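Local coordinates for methylated-DNA--protein-cysteine methyltransferase (Thermococcus kodakarensis, PDB 1MGT), which repairs O6-methylguanine and O4-methylthymine in DNA by moving the methyl group irreversibly onto one of its own cysteines, a suicide reaction, at residues 69-74 with 135-140; 102-107 with 141-146. All blocks are in the same frame, centred on the assembly; numbering follows the deposited sequence.

Overall arrangement
Contacts 1 and 2 lie about 11 Å apart, centre to centre, and alternate along the chain in the order 69-74, 102-107, 135-140, 141-146. The last two segments are continuous, so the loop leading to C141, inferred to be the methyl-accepting cysteine, is held first by the end of helix 63-71 and then by the turn after helix 91-103. Contact 1 joins the N-terminal domain to the DNA-binding domain; contact 2 lies within the latter. R106 ties them together, its NH2 lying 3.0 Å from L71 O in a probable hydrogen bond. N77 also links them, bonding V138 O through ND2 and R143 NH2 through OD1.

Contact 1 (69-74 with 135-140); sequences KVLIGE and YPIVVP
V70 and L71, at the C-terminal end of helix 63-71, meet I137 and V138 in a small, buried, mainly apolar contact between the N-terminal and DNA-binding domains. Two turns frame it. The helix ends in a Schellman motif, with G73 at positive phi, E74 N bonded to K69 O and G73 N to V70 O; this turns the chain away just beyond the touching residues. Opposite, I137 sits at the centre of a classic gamma turn (phi 77°, psi -66°), whose V138 N to P136 O bond is weak. A second bond, V139 N to Y135 O, closes the loop around it. The unusual backbone of I137 presents its side chain to the helix end.

No hydrogen bond spans the two segments; methyl groups do the work. With chi1 of I137 at -54°, CG2 is the branch swung opposite the backbone N, and it comes 3.9 Å from L71 CA while also touching L71 CB at the base of the leucine side chain. V70 points at the loop and sends CG1 between the two loop residues: it lies 4.4 Å from I137 CG2 and the same distance from V138 CG1. Its nearest loop atom is V138 CA, 4.2 Å from V70 CG1, so the valine rests on backbone as much as on side chain.

Strand 24-30 flanks the loop, F29 touching I137 and I27 touching V138, and N77 ND2 takes up V138 O. The I137 side chain is about 8 Å from that of C141, which places this domain junction close to the probable methyl acceptor. Farthest along the two side chains, the contact closes where L71 CD1 meets I137 CD1 at 4.0 Å.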
ATOM      1  N   LYS A  69       1.262  -1.779  12.617  1.00 14.38           N
ATOM      2  CA  LYS A  69       2.586  -1.559  13.208  1.00 15.15           C
ATOM      3  C   LYS A  69       3.516  -0.900  12.185  1.00 15.00           C
ATOM      4  O   LYS A  69       4.355  -0.079  12.586  1.00 15.19           O
ATOM      5  CB  LYS A  69       3.187  -2.873  13.685  1.00 17.17           C
ATOM      6  CG  LYS A  69       2.584  -3.310  15.036  1.00 21.86           C
ATOM      7  CD  LYS A  69       3.157  -4.671  15.390  1.00 26.29           C
ATOM      8  CE  LYS A  69       2.562  -5.238  16.676  1.00 29.39           C
ATOM      9  NZ  LYS A  69       3.288  -6.511  17.016  1.00 32.51           N
ATOM     10  N   VAL A  70       3.383  -1.261  10.900  1.00 12.48           N
ATOM     11  CA  VAL A  70       4.242  -0.574   9.909  1.00 14.08           C
ATOM     12  C   VAL A  70       3.786   0.867   9.781  1.00 13.83           C
ATOM     13  O   VAL A  70       4.566   1.834   9.733  1.00 13.13           O
ATOM     14  CB  VAL A  70       4.129  -1.298   8.539  1.00 13.96           C
ATOM     15  CG1 VAL A  70       4.858  -0.500   7.462  1.00 14.12           C
ATOM     16  CG2 VAL A  70       4.709  -2.689   8.675  1.00 14.11           C
ATOM     17  N   LEU A  71       2.466   1.109   9.719  1.00 12.73           N
ATOM     18  CA  LEU A  71       1.903   2.426   9.598  1.00 13.73           C
ATOM     19  C   LEU A  71       2.398   3.378  10.701  1.00 15.29           C
ATOM     20  O   LEU A  71       2.733   4.527  10.384  1.00 15.09           O
ATOM     21  CB  LEU A  71       0.353   2.367   9.702  1.00 14.36           C
ATOM     22  CG  LEU A  71      -0.426   3.617   9.299  1.00 17.02           C
ATOM     23  CD1 LEU A  71      -1.858   3.248   8.862  1.00 19.33           C
ATOM     24  CD2 LEU A  71      -0.513   4.612  10.440  1.00 18.82           C
ATOM     25  N   ILE A  72       2.424   2.913  11.947  1.00 14.42           N
ATOM     26  CA  ILE A  72       2.840   3.795  13.042  1.00 16.28           C
ATOM     27  C   ILE A  72       4.334   3.773  13.288  1.00 17.70           C
ATOM     28  O   ILE A  72       4.806   4.435  14.231  1.00 19.96           O
ATOM     29  CB  ILE A  72       2.051   3.517  14.342  1.00 16.60           C
ATOM     30  CG1 ILE A  72       2.341   2.127  14.865  1.00 17.63           C
ATOM     31  CG2 ILE A  72       0.555   3.717  14.107  1.00 16.65           C
ATOM     32  CD1 ILE A  72       1.664   1.814  16.209  1.00 20.13           C
ATOM     33  N   GLY A  73       5.108   3.052  12.494  1.00 18.11           N
ATOM     34  CA  GLY A  73       6.534   2.987  12.592  1.00 21.47           C
ATOM     35  C   GLY A  73       7.133   2.037  13.581  1.00 23.29           C
ATOM     36  O   GLY A  73       8.309   2.206  13.919  1.00 22.95           O
ATOM     37  N   GLU A  74       6.380   1.057  14.069  1.00 22.22           N
ATOM     38  CA  GLU A  74       6.880   0.073  15.022  1.00 24.44           C
ATOM     39  C   GLU A  74       7.637  -1.039  14.300  1.00 25.20           C
ATOM     40  O   GLU A  74       8.487  -1.736  14.858  1.00 25.22           O
ATOM     41  CB  GLU A  74       5.710  -0.566  15.794  1.00 25.75           C
ATOM     42  CG  GLU A  74       5.035   0.369  16.769  1.00 28.50           C
ATOM     43  CD  GLU A  74       5.838   0.580  18.049  1.00 29.85           C
ATOM     44  OE1 GLU A  74       5.649   1.627  18.678  1.00 29.85           O
ATOM     45  OE2 GLU A  74       6.653  -0.291  18.423  1.00 32.87           O
ATOM     46  N   TYR A 135      -0.409  -3.256  -2.343  1.00  8.40           N
ATOM     47  CA  TYR A 135       0.060  -3.217  -1.000  1.00  8.48           C
ATOM     48  C   TYR A 135       0.336  -1.808  -0.429  1.00  8.66           C
ATOM     49  O   TYR A 135       1.487  -1.551  -0.010  1.00  9.96           O
ATOM     50  CB  TYR A 135       1.393  -4.003  -0.894  1.00  8.64           C
ATOM     51  CG  TYR A 135       1.394  -5.367  -1.570  1.00 10.94           C
ATOM     52  CD1 TYR A 135       2.370  -5.657  -2.512  1.00 10.85           C
ATOM     53  CD2 TYR A 135       0.460  -6.341  -1.244  1.00  9.58           C
ATOM     54  CE1 TYR A 135       2.414  -6.899  -3.125  1.00 12.32           C
ATOM     55  CE2 TYR A 135       0.489  -7.586  -1.871  1.00 10.28           C
ATOM     56  CZ  TYR A 135       1.459  -7.853  -2.806  1.00 11.61           C
ATOM     57  OH  TYR A 135       1.525  -9.084  -3.441  1.00 14.79           O
ATOM     58  N   PRO A 136      -0.649  -0.977  -0.359  1.00  9.85           N
ATOM     59  CA  PRO A 136      -0.491   0.371   0.232  1.00 10.65           C
ATOM     60  C   PRO A 136      -0.043   0.210   1.668  1.00 11.06           C
ATOM     61  O   PRO A 136      -0.191  -0.836   2.341  1.00  9.44           O
ATOM     62  CB  PRO A 136      -1.843   1.010   0.122  1.00 12.39           C
ATOM     63  CG  PRO A 136      -2.810  -0.129   0.015  1.00 12.30           C
ATOM     64  CD  PRO A 136      -2.069  -1.180  -0.774  1.00  9.61           C
ATOM     65  N   ILE A 137       0.564   1.271   2.212  1.00  9.48           N
ATOM     66  CA  ILE A 137       1.123   1.339   3.533  1.00 11.23           C
ATOM     67  C   ILE A 137       2.468   0.617   3.597  1.00 13.21           C
ATOM     68  O   ILE A 137       3.519   1.253   3.789  1.00 14.93           O
ATOM     69  CB  ILE A 137       0.244   0.891   4.704  1.00 11.73           C
ATOM     70  CG1 ILE A 137      -1.100   1.645   4.697  1.00 12.55           C
ATOM     71  CG2 ILE A 137       0.963   1.103   6.052  1.00 10.85           C
ATOM     72  CD1 ILE A 137      -2.121   0.979   5.616  1.00 16.73           C
ATOM     73  N   VAL A 138       2.486  -0.686   3.424  1.00 11.26           N
ATOM     74  CA  VAL A 138       3.709  -1.475   3.497  1.00 12.29           C
ATOM     75  C   VAL A 138       4.632  -1.126   2.334  1.00 13.33           C
ATOM     76  O   VAL A 138       5.830  -0.946   2.628  1.00 14.57           O
ATOM     77  CB  VAL A 138       3.405  -2.962   3.643  1.00 12.83           C
ATOM     78  CG1 VAL A 138       2.499  -3.151   4.883  1.00 12.68           C
ATOM     79  CG2 VAL A 138       2.663  -3.486   2.436  1.00 15.08           C
ATOM     80  N   VAL A 139       4.146  -1.060   1.123  1.00 10.52           N
ATOM     81  CA  VAL A 139       5.009  -0.629  -0.045  1.00  9.85           C
ATOM     82  C   VAL A 139       4.655   0.850  -0.011  1.00  9.65           C
ATOM     83  O   VAL A 139       3.484   1.243  -0.218  1.00  9.83           O
ATOM     84  CB  VAL A 139       4.599  -1.332  -1.336  1.00  9.44           C
ATOM     85  CG1 VAL A 139       5.166  -0.606  -2.558  1.00 11.07           C
ATOM     86  CG2 VAL A 139       5.113  -2.776  -1.306  1.00 10.29           C
ATOM     87  N   PRO A 140       5.584   1.698   0.408  1.00 10.74           N
ATOM     88  CA  PRO A 140       5.260   3.093   0.619  1.00 11.68           C
ATOM     89  C   PRO A 140       5.088   4.017  -0.511  1.00 15.83           C
ATOM     90  O   PRO A 140       5.807   5.059  -0.603  1.00 14.28           O
ATOM     91  CB  PRO A 140       6.356   3.492   1.638  1.00 12.40           C
ATOM     92  CG  PRO A 140       7.554   2.782   1.083  1.00 11.60           C
ATOM     93  CD  PRO A 140       6.997   1.392   0.732  1.00 12.35           C
TER

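Contact 2 (102-107 with 141-146); sequences KNVKRG and CHRVVA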
ATOM      1  N   LYS A 102      12.826  -0.688   0.078  1.00 12.47           N
ATOM      2  CA  LYS A 102      14.137  -0.793   0.707  1.00 14.80           C
ATOM      3  C   LYS A 102      14.887   0.537   0.734  1.00 15.99           C
ATOM      4  O   LYS A 102      15.751   0.718   1.602  1.00 16.38           O
ATOM      5  CB  LYS A 102      15.000  -1.768  -0.131  1.00 18.13           C
ATOM      6  CG  LYS A 102      14.631  -3.231   0.126  1.00 21.44           C
ATOM      7  CD  LYS A 102      15.524  -4.170  -0.681  1.00 25.24           C
ATOM      8  CE  LYS A 102      14.824  -5.529  -0.808  1.00 28.37           C
ATOM      9  NZ  LYS A 102      15.785  -6.626  -1.133  1.00 30.59           N
ATOM     10  N   ASN A 103      14.586   1.426  -0.216  1.00 13.67           N
ATOM     11  CA  ASN A 103      15.384   2.663  -0.228  1.00 14.88           C
ATOM     12  C   ASN A 103      14.743   3.961   0.147  1.00 16.27           C
ATOM     13  O   ASN A 103      15.516   4.904   0.465  1.00 15.78           O
ATOM     14  CB  ASN A 103      15.955   2.793  -1.678  1.00 15.97           C
ATOM     15  CG  ASN A 103      16.909   1.661  -1.978  1.00 17.63           C
ATOM     16  OD1 ASN A 103      17.992   1.601  -1.391  1.00 17.70           O
ATOM     17  ND2 ASN A 103      16.510   0.750  -2.860  1.00 16.25           N
ATOM     18  N   VAL A 104      13.437   4.110   0.098  1.00 13.02           N
ATOM     19  CA  VAL A 104      12.785   5.378   0.450  1.00 14.58           C
ATOM     20  C   VAL A 104      12.329   5.256   1.894  1.00 17.28           C
ATOM     21  O   VAL A 104      11.300   4.649   2.205  1.00 15.51           O
ATOM     22  CB  VAL A 104      11.665   5.723  -0.529  1.00 13.91           C
ATOM     23  CG1 VAL A 104      11.068   7.093  -0.247  1.00 15.86           C
ATOM     24  CG2 VAL A 104      12.263   5.737  -1.960  1.00 15.20           C
ATOM     25  N   LYS A 105      13.141   5.811   2.792  1.00 16.17           N
ATOM     26  CA  LYS A 105      12.894   5.684   4.214  1.00 18.09           C
ATOM     27  C   LYS A 105      11.802   6.542   4.801  1.00 15.66           C
ATOM     28  O   LYS A 105      11.460   7.608   4.319  1.00 15.86           O
ATOM     29  CB  LYS A 105      14.205   5.981   4.990  1.00 21.95           C
ATOM     30  CG  LYS A 105      15.417   5.229   4.505  1.00 26.09           C
ATOM     31  CD  LYS A 105      15.345   3.737   4.689  1.00 29.94           C
ATOM     32  CE  LYS A 105      16.491   3.025   3.972  1.00 31.83           C
ATOM     33  NZ  LYS A 105      17.803   3.375   4.615  1.00 34.85           N
ATOM     34  N   ARG A 106      11.265   6.044   5.918  1.00 15.58           N
ATOM     35  CA  ARG A 106      10.223   6.773   6.644  1.00 15.11           C
ATOM     36  C   ARG A 106      10.749   8.166   7.015  1.00 15.90           C
ATOM     37  O   ARG A 106      11.867   8.249   7.534  1.00 15.82           O
ATOM     38  CB  ARG A 106       9.935   5.975   7.921  1.00 17.13           C
ATOM     39  CG  ARG A 106       8.668   6.423   8.636  1.00 18.26           C
ATOM     40  CD  ARG A 106       8.518   5.583   9.934  1.00 19.33           C
ATOM     41  NE  ARG A 106       7.360   6.119  10.667  1.00 21.09           N
ATOM     42  CZ  ARG A 106       6.120   5.664  10.443  1.00 20.88           C
ATOM     43  NH1 ARG A 106       5.928   4.703   9.552  1.00 18.65           N
ATOM     44  NH2 ARG A 106       5.135   6.203  11.136  1.00 20.04           N
ATOM     45  N   GLY A 107       9.978   9.195   6.741  1.00 15.06           N
ATOM     46  CA  GLY A 107      10.393  10.568   7.045  1.00 15.60           C
ATOM     47  C   GLY A 107      10.943  11.259   5.799  1.00 17.68           C
ATOM     48  O   GLY A 107      11.250  12.459   5.836  1.00 18.20           O
ATOM     49  N   CYS A 141       4.050   3.806  -1.348  1.00 12.34           N
ATOM     50  CA  CYS A 141       3.794   4.667  -2.484  1.00 14.90           C
ATOM     51  C   CYS A 141       3.320   6.053  -2.059  1.00 14.17           C
ATOM     52  O   CYS A 141       3.376   6.975  -2.895  1.00 13.84           O
ATOM     53  CB  CYS A 141       2.820   3.992  -3.462  1.00 18.20           C
ATOM     54  SG  CYS A 141       1.195   3.744  -2.731  1.00 23.07           S
ATOM     55  N   HIS A 142       2.975   6.247  -0.797  1.00 11.59           N
ATOM     56  CA  HIS A 142       2.560   7.571  -0.313  1.00 12.53           C
ATOM     57  C   HIS A 142       3.804   8.484  -0.223  1.00 12.44           C
ATOM     58  O   HIS A 142       3.609   9.700  -0.122  1.00 13.09           O
ATOM     59  CB  HIS A 142       1.899   7.506   1.041  1.00 11.37           C
ATOM     60  CG  HIS A 142       2.660   6.771   2.095  1.00 10.24           C
ATOM     61  ND1 HIS A 142       2.732   5.385   2.093  1.00 11.22           N
ATOM     62  CD2 HIS A 142       3.376   7.166   3.160  1.00 10.61           C
ATOM     63  CE1 HIS A 142       3.460   4.975   3.111  1.00  9.44           C
ATOM     64  NE2 HIS A 142       3.865   6.064   3.789  1.00 10.00           N
ATOM     65  N   ARG A 143       4.991   7.904  -0.233  1.00 12.08           N
ATOM     66  CA  ARG A 143       6.231   8.716  -0.165  1.00 11.95           C
ATOM     67  C   ARG A 143       6.646   9.194  -1.553  1.00 13.53           C
ATOM     68  O   ARG A 143       7.657   9.918  -1.677  1.00 13.44           O
ATOM     69  CB  ARG A 143       7.357   7.876   0.450  1.00 11.32           C
ATOM     70  CG  ARG A 143       7.037   7.558   1.918  1.00 12.27           C
ATOM     71  CD  ARG A 143       8.168   6.769   2.590  1.00 11.57           C
ATOM     72  NE  ARG A 143       7.588   6.202   3.823  1.00 12.59           N
ATOM     73  CZ  ARG A 143       7.989   5.091   4.416  1.00 12.70           C
ATOM     74  NH1 ARG A 143       8.997   4.349   3.967  1.00 12.26           N
ATOM     75  NH2 ARG A 143       7.311   4.702   5.518  1.00 14.02           N
ATOM     76  N   VAL A 144       5.912   8.825  -2.582  1.00 10.92           N
ATOM     77  CA  VAL A 144       6.256   9.273  -3.956  1.00 12.27           C
ATOM     78  C   VAL A 144       5.362  10.462  -4.262  1.00 13.37           C
ATOM     79  O   VAL A 144       4.127  10.339  -4.275  1.00 14.34           O
ATOM     80  CB  VAL A 144       6.061   8.146  -4.964  1.00 12.18           C
ATOM     81  CG1 VAL A 144       6.439   8.613  -6.363  1.00 13.19           C
ATOM     82  CG2 VAL A 144       6.856   6.908  -4.545  1.00 11.03           C
ATOM     83  N   VAL A 145       5.975  11.639  -4.404  1.00 13.18           N
ATOM     84  CA  VAL A 145       5.236  12.876  -4.644  1.00 13.08           C
ATOM     85  C   VAL A 145       5.582  13.553  -5.965  1.00 14.63           C
ATOM     86  O   VAL A 145       6.433  13.077  -6.711  1.00 14.29           O
ATOM     87  CB  VAL A 145       5.534  13.889  -3.506  1.00 14.64           C
ATOM     88  CG1 VAL A 145       5.089  13.325  -2.160  1.00 15.25           C
ATOM     89  CG2 VAL A 145       7.047  14.174  -3.421  1.00 15.07           C
ATOM     90  N   ALA A 146       4.885  14.659  -6.271  1.00 14.17           N
ATOM     91  CA  ALA A 146       5.202  15.380  -7.523  1.00 16.49           C
ATOM     92  C   ALA A 146       6.305  16.388  -7.187  1.00 19.47           C
ATOM     93  O   ALA A 146       6.540  16.678  -6.022  1.00 18.16           O
ATOM     94  CB  ALA A 146       3.987  16.096  -8.079  1.00 18.05           C
TER
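R143 lays the flat of its guanidinium over the backbone of R106 while its edge meets V104. R106 CA sits 3.6 Å above the centre of the R143 guanidinium plane, and V104 O lies at the rim, close to that plane. There R143 NH1 donates to V104 O at 2.9 Å, a moderately bent bond with an N-H...O angle of 145°. The neighbouring R106 N lies over the face and is a donor like NH1, so it makes no bond to it. With CG anti to its carbonyl carbon (chi1 -66°), R143 runs extended from the 3-10 turn across to the 102-107 turn. V104 slides past it in the opposite direction, and V104 CG1 packs on R143 CB at 3.9 Å.

The R106 side chain crosses that of R143 obliquely, its CB 3.8 Å from R143 NH2, and the two guanidinium planes are almost perpendicular, 83° apart. R106 NH2 is bonded to L71 O at the end of helix 63-71; the ion pair of R106 NH1 with E167 is a weak, long addition. E167 OE1 is shared by H142 NE2 and R143 NH2, consistent with the Cys-His-Glu network known in this family.

R143 follows C141, the probable methyl acceptor, and H142 in the family's PCHR motif; its bond to V104 O joins this 3-10 turn to the chain after helix 91-103. Beyond it the chain enters strand 144-145, parallel to strand 110-111, with R143 itself backbone-bonded to I110, and I166 of helix 157-166 packs on R106.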